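Local coordinates for protein endoglucanase (PDB 1DYS) that hydrolyses internal beta-1,4-glucosidic linkages of cellulose as a family 6 glycoside hydrolase, contributing to the recycling of plant biomass, at residues A[236-241]-A[277-282]; A[191-196]-A[244-249]. All blocks are in the same frame, centred on the assembly; numbering follows the deposited sequence.

Contact 1 and contact 2 lie on the same side of the chain's centre, their own centres about 13 Å apart, and their segments alternate along the sequence. They are joined through Asn249 of contact 2, whose ND2 lies 2.9 Å from Ser240 OG of contact 1 and makes a weak hydrogen bond to Pro239 O. The loop 236-241 is thus held between the helix 243-255 and the indole of Trp279. Both contacts flank the probable substrate-binding region: the side chain of Asn183 is about 4 Å from that of Trp279 and about 5 Å from that of Tyr246, while Trp282, itself a probable substrate-binding residue, belongs to contact 1.

Contact 1. Residues A[236-241]-A[277-282]; sequences SGSPSP and SEWGQW
The indole of Trp279 meets the loop 236-241 with the far edge of its six-membered ring. Near the plane of that ring lie the carbonyl oxygen of Ser240, 3.6 Å from Trp279 CH2, and Ser238 CB, 4.0 Å from Trp279 CZ3; Pro241 CA approaches obliquely. The rings of Trp189 and Tyr234 also meet the indole, at steep and moderate tilts. A tryptophan suits the place because its length carries the ring across to the loop, with CG anti to the backbone N (chi1 -153°), while its NE1 still hydrogen-bonds to Asn224 OD1.

Both segments are loops of the family 6 catalytic domain, and Trp279 stands beside the probable substrate-binding residues Asn183 and Asn222, the latter about 5 Å off between side chains. The loop 236-241 keeps its shape through an ST turn: Ser238 OG accepts from Ser240 N at 2.8 Å, with an N-H...O angle of 155°. Replacing Ser238 by an alanine would remove this acceptor, is likely to leave Ser240 N without its mate, and would probably let the loop shift against the indole edge. Ser240 OG, in turn, is hydrogen-bonded to Gly188 O.

On the other side, a type I beta turn from Glu278 to Gln281 presents the tryptophan. Gln281 folds its amide back, and OE1 is gripped by two backbone donors: Ser277 N, 2.7 Å from Gln281 OE1 and in the carbonyl plane, and Glu278 N, tilted 20° from that plane. A glutamine has the reach and the acceptor for this double clasp.

Contact 2. Residues A[191-196]-A[244-249]; sequences DKLEPT and SRYATN
Leu193 points across to the helix 243-255, and its chain makes contact progressively from root to tip. CB is still too far back to touch the opposite segment. CG, anti to the carbonyl carbon (chi1 -56°), carries both methyls forward and stands 4.6 Å from Asn249 CB. Of the two branches, CD1 lies 4.2 Å from Asn249 CB, whereas CD2 reaches farther in, to 3.8 Å from the same Asn249 CB, and also meets the ring of Tyr246 obliquely, 4.4 Å from Tyr246 CE1. Because Tyr246 and Asn249 stand three residues apart on their helix, they project on neighbouring lines of its surface, so the one methyl CD2 can touch both; Ile250 of the same helix adds to this apolar patch.

Asn249 serves two purposes here. Its CB is the aliphatic surface that Leu193 rests on, while its amide is turned to the loop 236-241, with Ser240 as its partner. Tyr246 likewise offers ring carbon to the leucine, while its hydroxyl hydrogen-bonds to the carbonyl oxygen of Val181, a partner that suits a buried phenol.

One turn on from Leu193, Thr196 faces the same way, packing on Ile250 and Leu187. Its OG1 is tied down by Lys192 O at 2.8 Å, and Thr196 N reaches that same oxygen from the opposite face of the carbonyl plane, so the helix absorbs the threonine's polar atom beside the kink at Pro195, whose N can donate no bond.

The two helices follow the adjacent parallel strands 175-180 and 215-218 in the chain, and side-by-side helix packing of this kind is typical of the outer layer of the distorted alpha/beta barrel of family 6 glycoside hydrolases.

Contact 1. Residues A[236-241]-A[277-282]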
loop_
_atom_site.group_PDB
_atom_site.type_symbol
_atom_site.label_atom_id
_atom_site.label_comp_id
_atom_site.label_asym_id
_atom_site.label_seq_id
_atom_site.Cartn_x
_atom_site.Cartn_y
_atom_site.Cartn_z
ATOM N N SER A 236 -5.363 -33.132 -7.772
ATOM C CA SER A 236 -5.226 -34.578 -7.623
ATOM C C SER A 236 -4.521 -34.927 -6.318
ATOM O O SER A 236 -3.533 -34.292 -5.938
ATOM C CB SER A 236 -4.440 -35.172 -8.811
ATOM O OG SER A 236 -5.371 -35.847 -9.636
ATOM N N GLY A 237 -5.114 -35.852 -5.563
ATOM C CA GLY A 237 -4.566 -36.245 -4.268
ATOM C C GLY A 237 -5.140 -35.406 -3.130
ATOM O O GLY A 237 -4.875 -35.705 -1.965
ATOM N N SER A 238 -5.920 -34.368 -3.443
ATOM C CA SER A 238 -6.469 -33.571 -2.344
ATOM C C SER A 238 -7.885 -34.016 -2.071
ATOM O O SER A 238 -8.672 -34.149 -3.004
ATOM C CB SER A 238 -6.525 -32.080 -2.688
ATOM O OG SER A 238 -7.434 -31.436 -1.797
ATOM N N PRO A 239 -8.229 -34.148 -0.794
ATOM C CA PRO A 239 -9.587 -34.458 -0.371
ATOM C C PRO A 239 -10.520 -33.255 -0.435
ATOM O O PRO A 239 -11.750 -33.297 -0.346
ATOM C CB PRO A 239 -9.472 -34.864 1.118
ATOM C CG PRO A 239 -8.269 -34.066 1.531
ATOM C CD PRO A 239 -7.336 -33.951 0.334
ATOM N N SER A 240 -9.981 -32.067 -0.744
ATOM C CA SER A 240 -10.686 -30.820 -0.832
ATOM C C SER A 240 -10.509 -30.100 -2.154
ATOM O O SER A 240 -10.011 -28.976 -2.190
ATOM C CB SER A 240 -10.032 -29.900 0.240
ATOM O OG SER A 240 -10.287 -30.436 1.524
ATOM N N PRO A 241 -10.891 -30.709 -3.255
ATOM C CA PRO A 241 -10.738 -30.195 -4.597
ATOM C C PRO A 241 -11.697 -29.127 -5.050
ATOM O O PRO A 241 -11.508 -28.578 -6.138
ATOM C CB PRO A 241 -10.770 -31.434 -5.532
ATOM C CG PRO A 241 -11.835 -32.203 -4.774
ATOM C CD PRO A 241 -11.525 -32.042 -3.305
ATOM N N SER A 277 -1.648 -23.221 -13.655
ATOM C CA SER A 277 -0.971 -24.501 -13.800
ATOM C C SER A 277 -0.540 -25.031 -12.451
ATOM O O SER A 277 -0.199 -26.202 -12.247
ATOM C CB SER A 277 0.242 -24.332 -14.739
ATOM O OG SER A 277 1.008 -23.214 -14.320
ATOM N N GLU A 278 -0.555 -24.146 -11.444
ATOM C CA GLU A 278 -0.189 -24.474 -10.077
ATOM C C GLU A 278 -1.288 -23.921 -9.169
ATOM O O GLU A 278 -1.726 -22.785 -9.392
ATOM C CB GLU A 278 1.157 -23.872 -9.704
ATOM C CG GLU A 278 2.291 -24.017 -10.697
ATOM C CD GLU A 278 3.412 -24.926 -10.241
ATOM O OE1 GLU A 278 3.760 -24.874 -9.042
ATOM O OE2 GLU A 278 3.953 -25.693 -11.074
ATOM N N TRP A 279 -1.698 -24.671 -8.147
ATOM C CA TRP A 279 -2.800 -24.201 -7.308
ATOM C C TRP A 279 -2.461 -22.956 -6.507
ATOM O O TRP A 279 -3.326 -22.141 -6.210
ATOM C CB TRP A 279 -3.205 -25.301 -6.335
ATOM C CG TRP A 279 -4.631 -25.265 -5.862
ATOM C CD1 TRP A 279 -5.564 -24.274 -5.973
ATOM C CD2 TRP A 279 -5.275 -26.367 -5.216
ATOM N NE1 TRP A 279 -6.748 -24.695 -5.426
ATOM C CE2 TRP A 279 -6.600 -25.972 -4.957
ATOM C CE3 TRP A 279 -4.853 -27.650 -4.830
ATOM C CZ2 TRP A 279 -7.488 -26.823 -4.295
ATOM C CZ3 TRP A 279 -5.725 -28.493 -4.180
ATOM C CH2 TRP A 279 -7.039 -28.067 -3.926
ATOM N N GLY A 280 -1.185 -22.736 -6.226
ATOM C CA GLY A 280 -0.773 -21.589 -5.414
ATOM C C GLY A 280 -0.728 -20.286 -6.185
ATOM O O GLY A 280 -0.482 -19.253 -5.547
ATOM N N GLN A 281 -0.960 -20.267 -7.484
ATOM C CA GLN A 281 -1.019 -19.011 -8.246
ATOM C C GLN A 281 -2.165 -18.152 -7.719
ATOM O O GLN A 281 -3.259 -18.657 -7.454
ATOM C CB GLN A 281 -1.168 -19.243 -9.746
ATOM C CG GLN A 281 0.096 -19.747 -10.442
ATOM C CD GLN A 281 -0.274 -20.132 -11.869
ATOM O OE1 GLN A 281 -0.714 -21.256 -12.108
ATOM N NE2 GLN A 281 -0.139 -19.204 -12.807
ATOM N N TRP A 282 -1.905 -16.861 -7.471
ATOM C CA TRP A 282 -2.913 -15.999 -6.855
ATOM C C TRP A 282 -3.109 -14.611 -7.435
ATOM O O TRP A 282 -4.082 -13.945 -7.027
ATOM C CB TRP A 282 -2.494 -15.767 -5.367
ATOM C CG TRP A 282 -1.112 -15.180 -5.315
ATOM C CD1 TRP A 282 0.080 -15.864 -5.347
ATOM C CD2 TRP A 282 -0.760 -13.786 -5.271
ATOM N NE1 TRP A 282 1.133 -14.982 -5.351
ATOM C CE2 TRP A 282 0.639 -13.699 -5.289
ATOM C CE3 TRP A 282 -1.508 -12.609 -5.180
ATOM C CZ2 TRP A 282 1.326 -12.482 -5.248
ATOM C CZ3 TRP A 282 -0.831 -11.404 -5.162
ATOM C CH2 TRP A 282 0.573 -11.335 -5.189
#

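Contact 2. Residues A[191-196]-A[244-249]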
loop_
_atom_site.group_PDB
_atom_site.type_symbol
_atom_site.label_atom_id
_atom_site.label_comp_id
_atom_site.label_asym_id
_atom_site.label_seq_id
_atom_site.Cartn_x
_atom_site.Cartn_y
_atom_site.Cartn_z
ATOM N N ASP A 191 -2.904 -33.885 5.229
ATOM C CA ASP A 191 -2.004 -33.548 6.322
ATOM C C ASP A 191 -2.152 -32.119 6.835
ATOM O O ASP A 191 -1.377 -31.787 7.735
ATOM C CB ASP A 191 -0.556 -33.792 5.902
ATOM C CG ASP A 191 0.052 -32.730 5.010
ATOM O OD1 ASP A 191 -0.662 -31.963 4.323
ATOM O OD2 ASP A 191 1.308 -32.652 4.985
ATOM N N LYS A 192 -3.061 -31.306 6.295
ATOM C CA LYS A 192 -3.270 -29.963 6.757
ATOM C C LYS A 192 -4.580 -29.700 7.476
ATOM O O LYS A 192 -4.631 -28.703 8.198
ATOM C CB LYS A 192 -3.285 -28.943 5.595
ATOM C CG LYS A 192 -1.949 -28.814 4.890
ATOM C CD LYS A 192 -0.964 -28.097 5.800
ATOM C CE LYS A 192 0.313 -28.910 5.926
ATOM N NZ LYS A 192 0.848 -29.250 4.579
ATOM N N LEU A 193 -5.586 -30.551 7.348
ATOM C CA LEU A 193 -6.867 -30.318 8.011
ATOM C C LEU A 193 -6.818 -30.288 9.524
ATOM O O LEU A 193 -7.508 -29.486 10.186
ATOM C CB LEU A 193 -7.877 -31.388 7.566
ATOM C CG LEU A 193 -8.146 -31.566 6.080
ATOM C CD1 LEU A 193 -8.725 -32.960 5.835
ATOM C CD2 LEU A 193 -9.083 -30.499 5.546
ATOM N N GLU A 194 -6.037 -31.209 10.115
ATOM C CA GLU A 194 -5.960 -31.207 11.589
ATOM C C GLU A 194 -5.120 -30.079 12.140
ATOM O O GLU A 194 -5.538 -29.345 13.032
ATOM C CB GLU A 194 -5.576 -32.557 12.184
ATOM C CG GLU A 194 -6.714 -33.564 12.020
ATOM C CD GLU A 194 -7.951 -33.239 12.838
ATOM O OE1 GLU A 194 -7.911 -32.357 13.732
ATOM O OE2 GLU A 194 -8.980 -33.902 12.560
ATOM N N PRO A 195 -3.970 -29.795 11.560
ATOM C CA PRO A 195 -3.141 -28.669 11.965
ATOM C C PRO A 195 -3.972 -27.394 11.865
ATOM O O PRO A 195 -3.834 -26.542 12.738
ATOM C CB PRO A 195 -1.929 -28.628 11.015
ATOM C CG PRO A 195 -1.864 -30.085 10.622
ATOM C CD PRO A 195 -3.298 -30.609 10.549
ATOM N N THR A 196 -4.882 -27.295 10.889
ATOM C CA THR A 196 -5.769 -26.128 10.811
ATOM C C THR A 196 -6.762 -26.079 11.950
ATOM O O THR A 196 -6.991 -25.059 12.616
ATOM C CB THR A 196 -6.534 -26.131 9.466
ATOM O OG1 THR A 196 -5.513 -26.107 8.457
ATOM C CG2 THR A 196 -7.413 -24.908 9.330
ATOM N N SER A 244 -16.703 -26.432 -1.611
ATOM C CA SER A 244 -17.776 -27.143 -0.923
ATOM C C SER A 244 -17.158 -28.340 -0.207
ATOM O O SER A 244 -17.505 -28.539 0.960
ATOM C CB SER A 244 -18.851 -27.613 -1.897
ATOM O OG SER A 244 -19.836 -28.340 -1.151
ATOM N N ARG A 245 -16.254 -29.105 -0.834
ATOM C CA ARG A 245 -15.675 -30.243 -0.121
ATOM C C ARG A 245 -14.670 -29.784 0.926
ATOM O O ARG A 245 -14.524 -30.373 1.995
ATOM C CB ARG A 245 -15.099 -31.310 -1.036
ATOM C CG ARG A 245 -16.276 -32.081 -1.683
ATOM C CD ARG A 245 -15.696 -32.942 -2.795
ATOM N NE ARG A 245 -15.628 -32.180 -4.054
ATOM C CZ ARG A 245 -15.182 -32.758 -5.169
ATOM N NH1 ARG A 245 -14.763 -34.027 -5.096
ATOM N NH2 ARG A 245 -15.144 -32.098 -6.311
ATOM N N TYR A 246 -14.017 -28.633 0.683
ATOM C CA TYR A 246 -13.095 -28.132 1.726
ATOM C C TYR A 246 -13.878 -27.816 2.998
ATOM O O TYR A 246 -13.442 -28.234 4.076
ATOM C CB TYR A 246 -12.352 -26.898 1.214
ATOM C CG TYR A 246 -11.424 -26.260 2.237
ATOM C CD1 TYR A 246 -10.496 -26.988 2.949
ATOM C CD2 TYR A 246 -11.467 -24.890 2.453
ATOM C CE1 TYR A 246 -9.650 -26.409 3.887
ATOM C CE2 TYR A 246 -10.638 -24.284 3.378
ATOM C CZ TYR A 246 -9.718 -25.047 4.077
ATOM O OH TYR A 246 -8.912 -24.469 5.028
ATOM N N ALA A 247 -15.021 -27.133 2.853
ATOM C CA ALA A 247 -15.883 -26.760 3.970
ATOM C C ALA A 247 -16.338 -27.977 4.765
ATOM O O ALA A 247 -16.278 -27.998 5.997
ATOM C CB ALA A 247 -17.075 -25.924 3.516
ATOM N N THR A 248 -16.797 -29.027 4.070
ATOM C CA THR A 248 -17.191 -30.260 4.777
ATOM C C THR A 248 -16.040 -30.922 5.512
ATOM O O THR A 248 -16.209 -31.397 6.643
ATOM C CB THR A 248 -17.837 -31.250 3.772
ATOM O OG1 THR A 248 -19.049 -30.650 3.322
ATOM C CG2 THR A 248 -18.111 -32.605 4.429
ATOM N N ASN A 249 -14.820 -30.919 4.980
ATOM C CA ASN A 249 -13.662 -31.566 5.556
ATOM C C ASN A 249 -13.229 -30.823 6.818
ATOM O O ASN A 249 -12.946 -31.454 7.827
ATOM C CB ASN A 249 -12.531 -31.643 4.548
ATOM C CG ASN A 249 -12.802 -32.668 3.452
ATOM O OD1 ASN A 249 -13.612 -33.596 3.622
ATOM N ND2 ASN A 249 -12.123 -32.483 2.332
#